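Local coordinates for uncharacterized protein (Methanothermobacter thermautotrophicus, PDB 1L1S) that is of unknown function but belongs to the DsrE/DsrF-like family, whose better-known members take part in sulfur metabolism, at residues A[12-15]-A[16-19]; A[18-21]-A[22-26]. One frame throughout, in Å; residues are numbered along the deposited sequence.

How the interactions relate
Both contacts are local and lie on helix 15-31, the connection between the parallel strands 4-10 and 35-41, so they describe successive turns of one beta-alpha-beta crossover. Interaction 1 comes first along the chain, where the loop after strand 4-10 turns into the helix; interaction 2 begins where it ends, with Val18 and Leu19 in both. Their centres are 9 Å apart and on the same side of the chain's centre. The capped start is a surface contact rich in charge, whereas the following turns are largely buried, with Leu21 and Val25 against the sheet. Subunit neighbours approach both, at Glu12 and Arg17 in the first and Leu20 and Asn24 in the second.

Interaction 1 (A[12-15]-A[16-19]); sequences EDDE and SRVL
Asp14 reaches forward over the first turn of helix 15-31, where its OD1 accepts the backbone N of Arg17 at 3.0 Å. The amide comes from above the carboxylate plane, 43° out of it, and the bond is fairly straight at 155°. A chi1 of 68° sets CG between the backbone N and the carbonyl carbon, which swings the carboxylate across the helix start. Ser16 OG lies 3.0 Å from the same Asp14 OD1, a short polar side chain that suits the solvent-facing start of the helix. Below this, Asp14 O takes the N-H of Val18 and Glu15 O that of Leu19, the latter bond 2.9 Å long from Leu19 N and almost linear. Asp14 is thus the N-cap of the helix that follows strand 4-10 in a beta-alpha-beta unit, and its negative charge would probably be favoured by the positive end of the helix dipole. An alanine in place of Asp14 is likely to leave the amide of Arg17 without its capping acceptor and the hydroxyl of Ser16 without a nearby carboxylate. The inner side is tightly packed: buried Val18 lays CG2 3.2 Å from Asp14 O, while its side chain also touches Val48 and Tyr55; a compact branched residue fits there. The outer side is looser. Glu15 and Leu19 run side by side there, Glu15 CG 3.7 Å from Leu19 CD1, the CG methylene of the glutamate lying against one methyl of an exposed leucine. Glu12 meets Arg17 obliquely: its OE2 is 3.2 Å from the CD methylene of Arg17 but 4.0 Å from Arg17 NH1, too far for a salt bridge. Arg17 NH2 has instead weak, long ion pairs to Asp11 and Glu12 of the second subunit, so the helix start lies near a subunit boundary.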
# COMPACT_ATOMS: atom_id res chain seq x y z
N GLU A 12 -5.46 -6.13 -8.39
CA GLU A 12 -6.89 -6.45 -8.46
C GLU A 12 -7.38 -5.87 -9.77
O GLU A 12 -6.71 -5.03 -10.37
CB GLU A 12 -7.64 -5.81 -7.28
CG GLU A 12 -7.01 -6.11 -5.92
CD GLU A 12 -7.54 -5.22 -4.78
OE1 GLU A 12 -8.60 -5.56 -4.20
OE2 GLU A 12 -6.90 -4.19 -4.48
N ASP A 13 -8.55 -6.30 -10.23
CA ASP A 13 -9.08 -5.75 -11.48
C ASP A 13 -10.50 -5.22 -11.35
O ASP A 13 -11.17 -4.97 -12.35
CB ASP A 13 -8.99 -6.79 -12.61
CG ASP A 13 -9.90 -7.99 -12.38
OD1 ASP A 13 -10.21 -8.31 -11.22
OD2 ASP A 13 -10.28 -8.64 -13.38
N ASP A 14 -10.96 -5.04 -10.11
CA ASP A 14 -12.30 -4.49 -9.90
C ASP A 14 -12.29 -3.06 -10.45
O ASP A 14 -11.31 -2.32 -10.31
CB ASP A 14 -12.68 -4.54 -8.41
CG ASP A 14 -11.86 -3.59 -7.56
OD1 ASP A 14 -12.26 -2.41 -7.43
OD2 ASP A 14 -10.81 -4.03 -7.03
N GLU A 15 -13.39 -2.70 -11.11
CA GLU A 15 -13.52 -1.39 -11.74
C GLU A 15 -13.06 -0.18 -10.92
O GLU A 15 -12.14 0.53 -11.33
CB GLU A 15 -14.97 -1.21 -12.22
CG GLU A 15 -15.31 0.19 -12.70
CD GLU A 15 -16.33 0.21 -13.84
OE1 GLU A 15 -16.94 1.27 -14.05
OE2 GLU A 15 -16.51 -0.82 -14.53
N SER A 16 -13.67 0.07 -9.78
CA SER A 16 -13.28 1.23 -8.97
C SER A 16 -11.78 1.34 -8.70
O SER A 16 -11.21 2.41 -8.78
CB SER A 16 -14.07 1.25 -7.66
OG SER A 16 -14.15 -0.06 -7.12
N ARG A 17 -11.12 0.23 -8.41
CA ARG A 17 -9.68 0.28 -8.15
C ARG A 17 -8.90 0.64 -9.43
O ARG A 17 -7.96 1.43 -9.40
CB ARG A 17 -9.19 -1.08 -7.63
CG ARG A 17 -7.76 -1.08 -7.13
CD ARG A 17 -7.69 -1.28 -5.62
NE ARG A 17 -8.05 -0.07 -4.87
CZ ARG A 17 -8.84 -0.08 -3.80
NH1 ARG A 17 -9.37 -1.21 -3.35
NH2 ARG A 17 -9.10 1.06 -3.15
N VAL A 18 -9.30 0.06 -10.55
CA VAL A 18 -8.63 0.33 -11.81
C VAL A 18 -8.79 1.79 -12.21
O VAL A 18 -7.84 2.45 -12.57
CB VAL A 18 -9.17 -0.61 -12.93
CG1 VAL A 18 -8.47 -0.31 -14.25
CG2 VAL A 18 -8.96 -2.06 -12.53
N LEU A 19 -10.01 2.31 -12.12
CA LEU A 19 -10.23 3.70 -12.48
C LEU A 19 -9.49 4.63 -11.52
O LEU A 19 -9.06 5.73 -11.90
CB LEU A 19 -11.73 4.01 -12.49
CG LEU A 19 -12.52 3.29 -13.61
CD1 LEU A 19 -14.02 3.61 -13.52
CD2 LEU A 19 -11.96 3.72 -14.98

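Interaction 2 (A[18-21]-A[22-26]); sequences VLLL and ISNVR
Ile22 and Leu21, adjacent on helix 15-31, carry most of this contact, Ile22 reaching back along the helix and Leu21 forward. Ile22 sends its CG1 arm back over the preceding turn: with CG1 anti to the carbonyl carbon (chi1 -66°) and the chain extended beyond it, CD1 comes to 4.1 Å from Val18 CG1 and 4.2 Å from Leu19 CD2. Its CG1 also lies 3.3 Å from Val18 O, the carbonyl that accepts the N-H of Ile22 in a nearly linear bond of 176°. The long isoleucine arm thus bridges buried Val18 and exposed Leu19, and its side chain also touches Asp58 of helix 56-64. Leu21 looks forward along the helix instead, its CD1 4.2 Å from Val25 CG2 one turn on, while Leu21 O receives the N-H of Val25 at 2.8 Å from Val25 N. In the beta-alpha-beta unit that joins strands 4-10 and 35-41, Leu21 and Val25 face the sheet: Leu21 packs on Phe8, Ile10 and Val39, Val25 on Phe8, Ile37 and Val39, positions suited to branched apolar residues. Leu20 and Asn24 lie on another side of the helix. The Asn24 amide folds back over the carbonyl of Leu20, its CG 3.0 Å from Leu20 O, and ND2 comes 3.8 Å from Leu20 CG; the two side chains meet at a slant. ND2 is too poorly aligned to bond to Leu20 O, which accepts the backbone N-H of Asn24. Beyond them comes the second subunit, whose Asp11 packs on Leu20 and whose Val97 packs on Asn24.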
# COMPACT_ATOMS: atom_id res chain seq x y z
N VAL A 18 -9.30 0.06 -10.55
CA VAL A 18 -8.63 0.33 -11.81
C VAL A 18 -8.79 1.79 -12.21
O VAL A 18 -7.84 2.45 -12.57
CB VAL A 18 -9.17 -0.61 -12.93
CG1 VAL A 18 -8.47 -0.31 -14.25
CG2 VAL A 18 -8.96 -2.06 -12.53
N LEU A 19 -10.01 2.31 -12.12
CA LEU A 19 -10.23 3.70 -12.48
C LEU A 19 -9.49 4.63 -11.52
O LEU A 19 -9.06 5.73 -11.90
CB LEU A 19 -11.73 4.01 -12.49
CG LEU A 19 -12.52 3.29 -13.61
CD1 LEU A 19 -14.02 3.61 -13.52
CD2 LEU A 19 -11.96 3.72 -14.98
N LEU A 20 -9.33 4.20 -10.27
CA LEU A 20 -8.61 5.03 -9.31
C LEU A 20 -7.13 5.13 -9.72
O LEU A 20 -6.54 6.20 -9.69
CB LEU A 20 -8.75 4.46 -7.89
CG LEU A 20 -8.26 5.43 -6.81
CD1 LEU A 20 -8.95 6.77 -7.00
CD2 LEU A 20 -8.56 4.87 -5.42
N LEU A 21 -6.53 4.00 -10.10
CA LEU A 21 -5.14 3.99 -10.54
C LEU A 21 -4.97 4.92 -11.75
O LEU A 21 -4.08 5.76 -11.78
CB LEU A 21 -4.73 2.58 -10.96
CG LEU A 21 -3.47 2.41 -11.84
CD1 LEU A 21 -2.24 2.62 -11.01
CD2 LEU A 21 -3.44 1.01 -12.45
N ILE A 22 -5.83 4.73 -12.75
CA ILE A 22 -5.79 5.54 -13.95
C ILE A 22 -5.86 7.03 -13.59
O ILE A 22 -5.07 7.83 -14.06
CB ILE A 22 -6.96 5.20 -14.88
CG1 ILE A 22 -6.79 3.76 -15.40
CG2 ILE A 22 -7.03 6.20 -16.04
CD1 ILE A 22 -7.99 3.26 -16.16
N SER A 23 -6.84 7.37 -12.76
CA SER A 23 -7.03 8.73 -12.32
C SER A 23 -5.80 9.24 -11.59
O SER A 23 -5.36 10.36 -11.82
CB SER A 23 -8.24 8.82 -11.38
OG SER A 23 -8.18 10.02 -10.62
N ASN A 24 -5.24 8.41 -10.72
CA ASN A 24 -4.04 8.80 -9.98
C ASN A 24 -2.85 9.05 -10.92
O ASN A 24 -2.07 9.98 -10.72
CB ASN A 24 -3.67 7.73 -8.95
CG ASN A 24 -4.67 7.65 -7.81
OD1 ASN A 24 -5.43 8.58 -7.58
ND2 ASN A 24 -4.68 6.53 -7.10
N VAL A 25 -2.71 8.23 -11.96
CA VAL A 25 -1.61 8.41 -12.92
C VAL A 25 -1.74 9.75 -13.66
O VAL A 25 -0.76 10.48 -13.80
CB VAL A 25 -1.58 7.27 -13.96
CG1 VAL A 25 -0.67 7.64 -15.13
CG2 VAL A 25 -1.09 5.98 -13.29
N ARG A 26 -2.94 10.07 -14.11
CA ARG A 26 -3.16 11.33 -14.82
C ARG A 26 -2.99 12.52 -13.89
O ARG A 26 -2.36 13.51 -14.25
CB ARG A 26 -4.56 11.34 -15.43
CG ARG A 26 -4.68 10.44 -16.64
CD ARG A 26 -6.09 10.44 -17.23
NE ARG A 26 -6.12 9.66 -18.46
CZ ARG A 26 -7.08 8.79 -18.77
NH1 ARG A 26 -8.10 8.59 -17.95
NH2 ARG A 26 -7.00 8.11 -19.91